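Local coordinates for VAL-1 (Chlorella virus, PDB 3GNE), which cleaves the acidic polysaccharide alginate as a family 14 polysaccharide lyase, with a mode of action that depends on pH, at residues A42-N47 against A233-F238; W77-P82 against G91-T96; N115-Q120 against N166-G171. All blocks are in the same frame, centred on the assembly; numbering follows the deposited sequence. Where two conformers were deposited one is given.

Contact 1: A42-N47 against A233-F238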
loop_
_atom_site.group_PDB
_atom_site.type_symbol
_atom_site.label_atom_id
_atom_site.label_comp_id
_atom_site.label_asym_id
_atom_site.label_seq_id
_atom_site.Cartn_x
_atom_site.Cartn_y
_atom_site.Cartn_z
ATOM N N ALA A 42 5.661 13.963 3.983
ATOM C CA ALA A 42 6.478 12.778 4.348
ATOM C C ALA A 42 7.949 13.135 4.252
ATOM O O ALA A 42 8.441 13.492 3.138
ATOM C CB ALA A 42 6.184 11.640 3.390
ATOM N N VAL A 43 8.613 13.068 5.383
ATOM C CA VAL A 43 10.036 13.454 5.438
ATOM C C VAL A 43 10.880 12.214 5.460
ATOM O O VAL A 43 10.753 11.370 6.345
ATOM C CB VAL A 43 10.265 14.295 6.697
ATOM C CG1 VAL A 43 11.754 14.533 6.934
ATOM C CG2 VAL A 43 9.512 15.617 6.589
ATOM N N TYR A 44 11.725 12.066 4.458
ATOM C CA TYR A 44 12.611 10.912 4.350
ATOM C C TYR A 44 14.030 11.421 4.541
ATOM O O TYR A 44 14.596 12.046 3.613
ATOM C CB TYR A 44 12.464 10.236 3.002
ATOM C CG TYR A 44 11.071 9.790 2.570
ATOM C CD1 TYR A 44 10.519 8.556 2.923
ATOM C CD2 TYR A 44 10.320 10.663 1.779
ATOM C CE1 TYR A 44 9.248 8.158 2.533
ATOM C CE2 TYR A 44 9.089 10.255 1.376
ATOM C CZ TYR A 44 8.539 9.036 1.724
ATOM O OH TYR A 44 7.282 8.712 1.270
ATOM N N ASP A 45 14.618 11.174 5.721
ATOM C CA ASP A 45 16.024 11.592 5.830
ATOM C C ASP A 45 16.958 10.693 5.034
ATOM O O ASP A 45 16.642 9.529 4.724
ATOM C CB ASP A 45 16.441 11.532 7.299
ATOM C CG ASP A 45 15.907 12.685 8.150
ATOM O OD1 ASP A 45 15.271 13.633 7.592
ATOM O OD2 ASP A 45 16.176 12.592 9.370
ATOM N N LYS A 46 18.135 11.221 4.706
ATOM C CA LYS A 46 19.181 10.410 4.135
ATOM C C LYS A 46 19.393 9.136 4.955
ATOM O O LYS A 46 19.438 9.174 6.199
ATOM C CB LYS A 46 20.484 11.233 4.169
ATOM C CG LYS A 46 21.604 10.456 3.436
ATOM C CD LYS A 46 22.814 11.362 3.177
ATOM C CE LYS A 46 23.908 10.688 2.378
ATOM N NZ LYS A 46 25.113 11.584 2.240
ATOM N N ASN A 47 19.541 8.011 4.287
ATOM C CA ASN A 47 19.834 6.738 4.931
ATOM C C ASN A 47 18.636 6.188 5.696
ATOM O O ASN A 47 18.819 5.217 6.459
ATOM C CB ASN A 47 21.056 6.840 5.840
ATOM C CG ASN A 47 21.895 5.579 5.769
ATOM O OD1 ASN A 47 21.617 4.668 4.975
ATOM N ND2 ASN A 47 22.939 5.493 6.588
ATOM N N ALA A 233 8.084 14.193 0.203
ATOM C CA ALA A 233 6.981 14.027 -0.720
ATOM C C ALA A 233 5.714 14.392 0.036
ATOM O O ALA A 233 5.698 14.369 1.272
ATOM C CB ALA A 233 6.916 12.612 -1.272
ATOM N N TYR A 234 4.644 14.670 -0.698
ATOM C CA TYR A 234 3.398 15.016 -0.028
ATOM C C TYR A 234 2.286 14.040 -0.413
ATOM O O TYR A 234 2.113 13.740 -1.593
ATOM C CB TYR A 234 2.948 16.438 -0.391
ATOM C CG TYR A 234 4.001 17.482 -0.131
ATOM C CD1 TYR A 234 4.082 18.134 1.097
ATOM C CD2 TYR A 234 4.923 17.814 -1.138
ATOM C CE1 TYR A 234 5.067 19.093 1.334
ATOM C CE2 TYR A 234 5.881 18.770 -0.908
ATOM C CZ TYR A 234 5.946 19.409 0.319
ATOM O OH TYR A 234 6.935 20.378 0.498
ATOM N N PHE A 235 1.537 13.574 0.568
ATOM C CA PHE A 235 0.433 12.660 0.327
ATOM C C PHE A 235 -0.876 13.317 0.746
ATOM O O PHE A 235 -0.950 14.029 1.734
ATOM C CB PHE A 235 0.640 11.361 1.194
ATOM C CG PHE A 235 1.781 10.503 0.658
ATOM C CD1 PHE A 235 1.581 9.536 -0.301
ATOM C CD2 PHE A 235 3.073 10.708 1.170
ATOM C CE1 PHE A 235 2.635 8.741 -0.768
ATOM C CE2 PHE A 235 4.135 9.925 0.714
ATOM C CZ PHE A 235 3.928 8.942 -0.265
ATOM N N THR A 236 -1.922 13.051 -0.017
ATOM C CA THR A 236 -3.210 13.691 0.305
ATOM C C THR A 236 -4.345 12.853 -0.207
ATOM O O THR A 236 -4.155 11.942 -0.998
ATOM C CB THR A 236 -3.242 15.126 -0.306
ATOM O OG1 THR A 236 -4.341 15.856 0.255
ATOM C CG2 THR A 236 -3.352 15.066 -1.844
ATOM N N ASN A 237 -5.564 13.206 0.222
ATOM C CA ASN A 237 -6.785 12.670 -0.344
ATOM C C ASN A 237 -6.828 11.147 -0.234
ATOM O O ASN A 237 -7.062 10.445 -1.231
ATOM C CB ASN A 237 -6.969 13.110 -1.816
ATOM C CG ASN A 237 -8.433 13.023 -2.193
ATOM O OD1 ASN A 237 -9.335 13.024 -1.355
ATOM N ND2 ASN A 237 -8.681 12.930 -3.518
ATOM N N PHE A 238 -6.615 10.635 0.954
ATOM C CA PHE A 238 -6.744 9.196 1.196
ATOM C C PHE A 238 -8.221 8.824 1.178
ATOM O O PHE A 238 -9.021 9.399 1.921
ATOM C CB PHE A 238 -6.173 8.852 2.588
ATOM C CG PHE A 238 -4.661 8.952 2.639
ATOM C CD1 PHE A 238 -3.890 7.821 2.387
ATOM C CD2 PHE A 238 -4.006 10.133 2.946
ATOM C CE1 PHE A 238 -2.473 7.918 2.495
ATOM C CE2 PHE A 238 -2.641 10.249 3.040
ATOM C CZ PHE A 238 -1.871 9.119 2.794
#

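Contact 2: W77-P82 against G91-T96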
loop_
_atom_site.group_PDB
_atom_site.type_symbol
_atom_site.label_atom_id
_atom_site.label_comp_id
_atom_site.label_asym_id
_atom_site.label_seq_id
_atom_site.Cartn_x
_atom_site.Cartn_y
_atom_site.Cartn_z
ATOM N N TRP A 77 -5.036 7.336 -2.957
ATOM C CA TRP A 77 -4.374 8.518 -2.385
ATOM C C TRP A 77 -3.678 9.236 -3.528
ATOM O O TRP A 77 -3.580 8.680 -4.643
ATOM C CB TRP A 77 -3.344 8.179 -1.283
ATOM C CG TRP A 77 -2.337 7.156 -1.733
ATOM C CD1 TRP A 77 -1.122 7.401 -2.329
ATOM C CD2 TRP A 77 -2.443 5.732 -1.652
ATOM N NE1 TRP A 77 -0.468 6.207 -2.611
ATOM C CE2 TRP A 77 -1.267 5.168 -2.202
ATOM C CE3 TRP A 77 -3.450 4.862 -1.145
ATOM C CZ2 TRP A 77 -1.039 3.785 -2.277
ATOM C CZ3 TRP A 77 -3.204 3.485 -1.224
ATOM C CH2 TRP A 77 -2.041 2.965 -1.774
ATOM N N GLU A 78 -3.232 10.442 -3.247
ATOM C CA GLU A 78 -2.467 11.192 -4.246
ATOM C C GLU A 78 -1.119 11.542 -3.681
ATOM O O GLU A 78 -0.993 11.784 -2.473
ATOM C CB GLU A 78 -3.203 12.499 -4.631
ATOM C CG GLU A 78 -4.591 12.099 -5.226
ATOM C CD GLU A 78 -5.415 13.330 -5.506
ATOM O OE1 GLU A 78 -4.848 14.420 -5.669
ATOM O OE2 GLU A 78 -6.645 13.254 -5.626
ATOM N N VAL A 79 -0.089 11.563 -4.535
ATOM C CA VAL A 79 1.265 11.920 -4.041
ATOM C C VAL A 79 1.969 12.865 -4.995
ATOM O O VAL A 79 1.901 12.746 -6.202
ATOM C CB VAL A 79 2.062 10.622 -3.856
ATOM C CG1 VAL A 79 2.198 9.885 -5.200
ATOM C CG2 VAL A 79 3.427 10.928 -3.238
ATOM N N PHE A 80 2.615 13.858 -4.403
ATOM C CA PHE A 80 3.368 14.888 -5.105
ATOM C C PHE A 80 4.859 14.723 -4.753
ATOM O O PHE A 80 5.224 14.807 -3.569
ATOM C CB PHE A 80 2.848 16.234 -4.653
ATOM C CG PHE A 80 3.360 17.456 -5.406
ATOM C CD1 PHE A 80 2.483 18.128 -6.267
ATOM C CD2 PHE A 80 4.631 17.973 -5.281
ATOM C CE1 PHE A 80 2.899 19.272 -6.910
ATOM C CE2 PHE A 80 5.062 19.119 -5.925
ATOM C CZ PHE A 80 4.195 19.792 -6.757
ATOM N N TYR A 81 5.643 14.489 -5.790
ATOM C CA TYR A 81 7.111 14.384 -5.711
ATOM C C TYR A 81 7.708 15.658 -6.306
ATOM O O TYR A 81 7.658 15.769 -7.551
ATOM C CB TYR A 81 7.578 13.172 -6.507
ATOM C CG TYR A 81 7.176 11.867 -5.808
ATOM C CD1 TYR A 81 7.895 11.520 -4.642
ATOM C CD2 TYR A 81 6.180 11.023 -6.284
ATOM C CE1 TYR A 81 7.552 10.317 -3.996
ATOM C CE2 TYR A 81 5.850 9.843 -5.613
ATOM C CZ TYR A 81 6.560 9.519 -4.476
ATOM O OH TYR A 81 6.257 8.355 -3.770
ATOM N N PRO A 82 8.246 16.554 -5.506
ATOM C CA PRO A 82 8.865 17.733 -6.095
ATOM C C PRO A 82 9.989 17.338 -7.034
ATOM O O PRO A 82 10.691 16.356 -6.783
ATOM C CB PRO A 82 9.431 18.473 -4.878
ATOM C CG PRO A 82 8.537 18.041 -3.730
ATOM C CD PRO A 82 8.286 16.559 -4.041
ATOM N N GLY A 91 10.372 1.853 -3.029
ATOM C CA GLY A 91 9.926 2.035 -1.655
ATOM C C GLY A 91 8.451 1.762 -1.586
ATOM O O GLY A 91 7.816 1.418 -2.597
ATOM N N LYS A 92 7.901 1.941 -0.398
ATOM C CA LYS A 92 6.506 1.604 -0.166
ATOM C C LYS A 92 5.618 2.838 -0.012
ATOM O O LYS A 92 6.044 3.852 0.537
ATOM C CB LYS A 92 6.359 0.826 1.166
ATOM C CG LYS A 92 6.583 -0.664 1.049
ATOM C CD LYS A 92 7.990 -1.025 0.601
ATOM C CE LYS A 92 8.109 -2.554 0.661
ATOM N NZ LYS A 92 9.458 -2.942 0.084
ATOM N N HIS A 93 4.366 2.656 -0.399
ATOM C CA HIS A 93 3.286 3.562 0.007
ATOM C C HIS A 93 2.470 2.894 1.096
ATOM O O HIS A 93 2.677 3.141 2.285
ATOM C CB HIS A 93 2.409 3.925 -1.203
ATOM C CG HIS A 93 3.047 4.938 -2.099
ATOM N ND1 HIS A 93 2.353 5.421 -3.185
ATOM C CD2 HIS A 93 4.268 5.529 -2.091
ATOM C CE1 HIS A 93 3.148 6.289 -3.792
ATOM N NE2 HIS A 93 4.319 6.386 -3.180
ATOM N N GLY A 94 1.565 1.971 0.717
ATOM C CA GLY A 94 0.733 1.261 1.668
ATOM C C GLY A 94 -0.215 0.361 0.909
ATOM O O GLY A 94 -0.093 0.196 -0.300
ATOM N N GLY A 95 -1.170 -0.212 1.629
ATOM C CA GLY A 95 -2.118 -1.113 0.935
ATOM C C GLY A 95 -2.958 -1.814 1.977
ATOM O O GLY A 95 -3.205 -1.322 3.068
ATOM N N THR A 96 -3.426 -2.972 1.593
ATOM C CA THR A 96 -4.404 -3.705 2.372
ATOM C C THR A 96 -3.813 -4.978 2.913
ATOM O O THR A 96 -3.022 -5.621 2.250
ATOM C CB THR A 96 -5.586 -3.996 1.410
ATOM O OG1 THR A 96 -6.734 -4.400 2.098
ATOM C CG2 THR A 96 -5.144 -5.126 0.513
#

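Contact 3: N115-Q120 against N166-G171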
loop_
_atom_site.group_PDB
_atom_site.type_symbol
_atom_site.label_atom_id
_atom_site.label_comp_id
_atom_site.label_asym_id
_atom_site.label_seq_id
_atom_site.Cartn_x
_atom_site.Cartn_y
_atom_site.Cartn_z
ATOM N N ASN A 115 -1.367 -6.642 0.209
ATOM C CA ASN A 115 -1.421 -6.105 -1.157
ATOM C C ASN A 115 -1.007 -4.651 -1.082
ATOM O O ASN A 115 -1.810 -3.863 -0.565
ATOM C CB ASN A 115 -2.863 -6.235 -1.689
ATOM C CG ASN A 115 -2.937 -6.043 -3.186
ATOM O OD1 ASN A 115 -1.897 -6.221 -3.845
ATOM N ND2 ASN A 115 -4.101 -5.672 -3.697
ATOM N N ARG A 116 0.204 -4.314 -1.521
ATOM C CA ARG A 116 0.693 -2.962 -1.333
ATOM C C ARG A 116 1.145 -2.347 -2.645
ATOM O O ARG A 116 1.502 -3.035 -3.588
ATOM C CB ARG A 116 1.886 -2.947 -0.382
ATOM C CG ARG A 116 1.461 -3.144 1.077
ATOM C CD ARG A 116 2.674 -2.996 2.034
ATOM N NE ARG A 116 3.514 -4.228 1.844
ATOM C CZ ARG A 116 4.709 -4.410 2.396
ATOM N NH1 ARG A 116 5.256 -3.430 3.151
ATOM N NH2 ARG A 116 5.411 -5.543 2.226
ATOM N N ILE A 117 1.165 -1.011 -2.649
ATOM C CA ILE A 117 1.826 -0.272 -3.708
ATOM C C ILE A 117 3.268 -0.022 -3.324
ATOM O O ILE A 117 3.550 0.462 -2.183
ATOM C CB ILE A 117 1.140 1.111 -3.877
ATOM C CG1 ILE A 117 -0.279 0.972 -4.440
ATOM C CG2 ILE A 117 2.024 2.016 -4.732
ATOM C CD1 ILE A 117 -0.353 0.526 -5.906
ATOM N N MET A 118 4.184 -0.300 -4.243
ATOM C CA MET A 118 5.545 0.198 -4.164
ATOM C C MET A 118 5.827 1.123 -5.353
ATOM O O MET A 118 5.364 0.910 -6.462
ATOM C CB MET A 118 6.606 -0.899 -4.255
ATOM C CG MET A 118 6.857 -1.570 -2.897
ATOM S SD MET A 118 8.163 -2.827 -3.049
ATOM C CE MET A 118 9.626 -1.822 -3.288
ATOM N N TRP A 119 6.652 2.137 -5.073
ATOM C CA TRP A 119 7.305 2.850 -6.170
ATOM C C TRP A 119 8.572 2.093 -6.545
ATOM O O TRP A 119 9.027 1.229 -5.777
ATOM C CB TRP A 119 7.567 4.303 -5.851
ATOM C CG TRP A 119 8.782 4.674 -5.035
ATOM C CD1 TRP A 119 10.050 4.841 -5.521
ATOM C CD2 TRP A 119 8.861 4.932 -3.622
ATOM N NE1 TRP A 119 10.936 5.187 -4.515
ATOM C CE2 TRP A 119 10.206 5.248 -3.327
ATOM C CE3 TRP A 119 7.932 4.919 -2.577
ATOM C CZ2 TRP A 119 10.662 5.562 -2.050
ATOM C CZ3 TRP A 119 8.371 5.227 -1.310
ATOM C CH2 TRP A 119 9.721 5.545 -1.043
ATOM N N GLN A 120 9.129 2.428 -7.697
ATOM C CA GLN A 120 10.284 1.762 -8.246
ATOM C C GLN A 120 11.255 2.829 -8.731
ATOM O O GLN A 120 11.012 4.022 -8.674
ATOM C CB GLN A 120 9.878 0.904 -9.455
ATOM C CG GLN A 120 8.831 -0.178 -9.079
ATOM C CD GLN A 120 9.518 -1.328 -8.356
ATOM O OE1 GLN A 120 9.694 -1.339 -7.094
ATOM N NE2 GLN A 120 9.865 -2.292 -9.142
ATOM N N ASN A 166 0.012 12.873 -8.367
ATOM C CA ASN A 166 -0.205 11.563 -9.008
ATOM C C ASN A 166 -1.332 10.851 -8.263
ATOM O O ASN A 166 -1.274 10.850 -7.016
ATOM C CB ASN A 166 1.042 10.690 -8.906
ATOM C CG ASN A 166 2.212 11.284 -9.694
ATOM O OD1 ASN A 166 2.249 11.135 -10.918
ATOM N ND2 ASN A 166 3.186 11.876 -9.010
ATOM N N ARG A 167 -2.261 10.270 -8.959
ATOM C CA ARG A 167 -3.387 9.569 -8.377
ATOM C C ARG A 167 -3.130 8.070 -8.386
ATOM O O ARG A 167 -2.927 7.497 -9.448
ATOM C CB ARG A 167 -4.681 9.893 -9.159
ATOM C CG ARG A 167 -4.951 11.391 -9.155
ATOM C CD ARG A 167 -6.212 11.701 -9.943
ATOM N NE ARG A 167 -6.235 11.163 -11.280
ATOM C CZ ARG A 167 -5.620 11.362 -12.428
ATOM N NH1 ARG A 167 -5.947 10.621 -13.479
ATOM N NH2 ARG A 167 -4.661 12.296 -12.530
ATOM N N ILE A 168 -3.167 7.478 -7.179
ATOM C CA ILE A 168 -2.884 6.070 -7.033
ATOM C C ILE A 168 -4.104 5.349 -6.466
ATOM O O ILE A 168 -4.735 5.860 -5.546
ATOM C CB ILE A 168 -1.714 5.883 -6.021
ATOM C CG1 ILE A 168 -0.513 6.787 -6.370
ATOM C CG2 ILE A 168 -1.342 4.406 -5.933
ATOM C CD1 ILE A 168 0.142 6.482 -7.679
ATOM N N GLU A 169 -4.402 4.131 -6.929
ATOM C CA GLU A 169 -5.422 3.342 -6.259
ATOM C C GLU A 169 -4.914 1.900 -6.196
ATOM O O GLU A 169 -4.196 1.454 -7.110
ATOM C CB GLU A 169 -6.788 3.337 -7.022
ATOM C CG GLU A 169 -7.262 4.754 -7.399
ATOM C CD GLU A 169 -8.735 4.718 -7.825
ATOM O OE1 GLU A 169 -9.485 3.787 -7.462
ATOM O OE2 GLU A 169 -9.117 5.689 -8.470
ATOM N N ILE A 170 -5.373 1.188 -5.183
ATOM C CA ILE A 170 -5.073 -0.226 -5.133
ATOM C C ILE A 170 -6.353 -0.956 -4.707
ATOM O O ILE A 170 -6.883 -0.657 -3.617
ATOM C CB ILE A 170 -3.882 -0.597 -4.214
ATOM C CG1 ILE A 170 -3.561 -2.088 -4.263
ATOM C CG2 ILE A 170 -4.019 -0.089 -2.787
ATOM C CD1 ILE A 170 -2.160 -2.453 -3.791
ATOM N N GLY A 171 -6.781 -1.891 -5.544
ATOM C CA GLY A 171 -7.969 -2.690 -5.264
ATOM C C GLY A 171 -7.592 -4.102 -4.856
ATOM O O GLY A 171 -6.610 -4.680 -5.335
#

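Contact 1: A42-N47 against A233-F238
Ala-42 and Ala-233 form an antiparallel hydrogen-bonded pair that joins strand 37-44 to strand 231-241. Each supplies one donor and one acceptor: the N of Ala-42 gives a bond of 2.7 Å to the O of Ala-233, and the N of Ala-233 returns one of 3.0 Å to the O of Ala-42. The polar backbone atoms of this buried pair are thereby satisfied within the sheet. Both methyl groups lie on the same face as Tyr-44 and Phe-235, where small side chains leave space for large rings. CB of Ala-42 meets the edge of the Phe-235 ring, 3.8 Å from its CE2, and CB of Ala-233 lies at the edge of the Tyr-44 ring. With CG beside the backbone N (chi1 -55°), Tyr-44 swings its ring toward the neighbouring strand. Its OH comes in the plane of the Phe-235 ring, 3.4 Å from CE2, and the two side chains run at about a right angle. That hydroxyl finds its polar partner elsewhere, in a hydrogen bond with OG1 of Thr-219. Phe-235 also meets Trp-217 and His-93 edge-to-face. The chemistry is thus divided: backbone bonds hold the strands in register, while the side chains that meet here are apolar apart from the Tyr-44 hydroxyl, whose bond to Thr-219 ties it to the opposing sheet.

Contact 2: W77-P82 against G91-T96
His-93 is where strand 91-99 meets Trp-77, Val-79 and Tyr-81 at once. Just ahead of it, Lys-92 sends its chain to the other face of its sheet, where NZ bonds to the O of Gly-222 and to a citrate ion, probably from the crystallisation liquor, so the alternation of the strand directs His-93 inward. The imidazole leaves the backbone with CG beside the N (chi1 -77°) and reaches across the gap between two sheets, whose strand axes here come no closer than 10.1 Å. CB of His-93 packs 3.6 Å from CZ2 of Trp-77. Farther out, ND1 of His-93 lies near the plane of the indole, at its edge and 3.0 Å from NE1 of Trp-77; the five-membered rings are steeply inclined, with planes at 68°. CE1 of His-93 touches the CG1 methyl of Val-79 at 4.0 Å. At the far end NE2 shares a hydrogen bond of 2.8 Å with OH of Tyr-81, nearly straight at 166°. Each group lies at the edge of the other's ring, the two side chains approaching from opposite directions. Next comes Gly-94, whose backbone is almost fully extended and whose O lies 3.7 Å from CH2 of Trp-77, so the six-membered end of the indole meets the main chain of the strand. Histidine suits the centre of this contact because its ring is flat enough to fit between Trp-77, Val-79 and Tyr-81 and also carries nitrogens. The bond to Tyr-81 gives two buried polar atoms a partner and restricts rotation of the imidazole, while the indole edge and the Val-79 methyl bound the ring on its other sides.

Contact 3: N115-Q120 against N166-G171
Ile-170 projects from strand 166-173 toward strand 112-119, against Asn-115 and Ile-117, and its chain can be followed outward atom by atom. CB lies 3.9 Å from CG1 of Ile-117, the two isoleucines sliding past each other in opposite directions. CG1 is set opposite the backbone N (chi1 -177°), which carries the long branch outward to pass 3.7 Å from ND2 of Asn-115. The terminal CD1 arrives at the backbone of the other strand: it sits 3.5 Å from the O of Asn-115 and equally near the C of Arg-116. Isoleucine suits this place, since its CG1-CD1 arm is apolar and long enough to reach the opposing main chain while CB packs on Ile-117. Beside it, Ile-117 uses CG1 a second time, meeting CG2 of Ile-168 at 3.9 Å, so it rests against both inward-pointing isoleucines of the facing strand. At the other end of the contact, the Asn-115 amide lies alongside Ile-170. Its ND2 is buried but hydrogen-bonded to OG1 of Thr-172 and OG of Ser-188, which explains how an amide can be accommodated beside aliphatic carbon. Arg-116 alternates to the opposite face, where NH2 bonds to a citrate ion; glycerol lies nearby as well. Both molecules probably come from the crystallisation liquor, but an anion beside this arginine is consistent with a surface suited to acidic alginate. Strands that run nearly antiparallel, at 153°, and meet through side chains across a gap are characteristic of two sheets packed face to face, as in the beta-sandwich of the concanavalin clan to which family 14 lyases belong.

All three contacts are buried, but they build the sandwich in different ways. Contact 1 lies farthest from the centre of the chain and joins neighbours within one sheet, so backbone bonds carry it. Contacts 2 and 3 span the gap between the two sheets and rely on side chains: aromatic and partly polar in contact 2, largely aliphatic in contact 3. Strand 72-80 lies between strands 231-241 and 166-173, so that sheet holds both strands of contact 1 and one strand each of contacts 2 and 3; strands 91-99 and 112-119 pair in the other. Contacts 1 and 2 also touch inside the core, where Phe-235 CE1 lies 3.4 Å from Val-79 CG2.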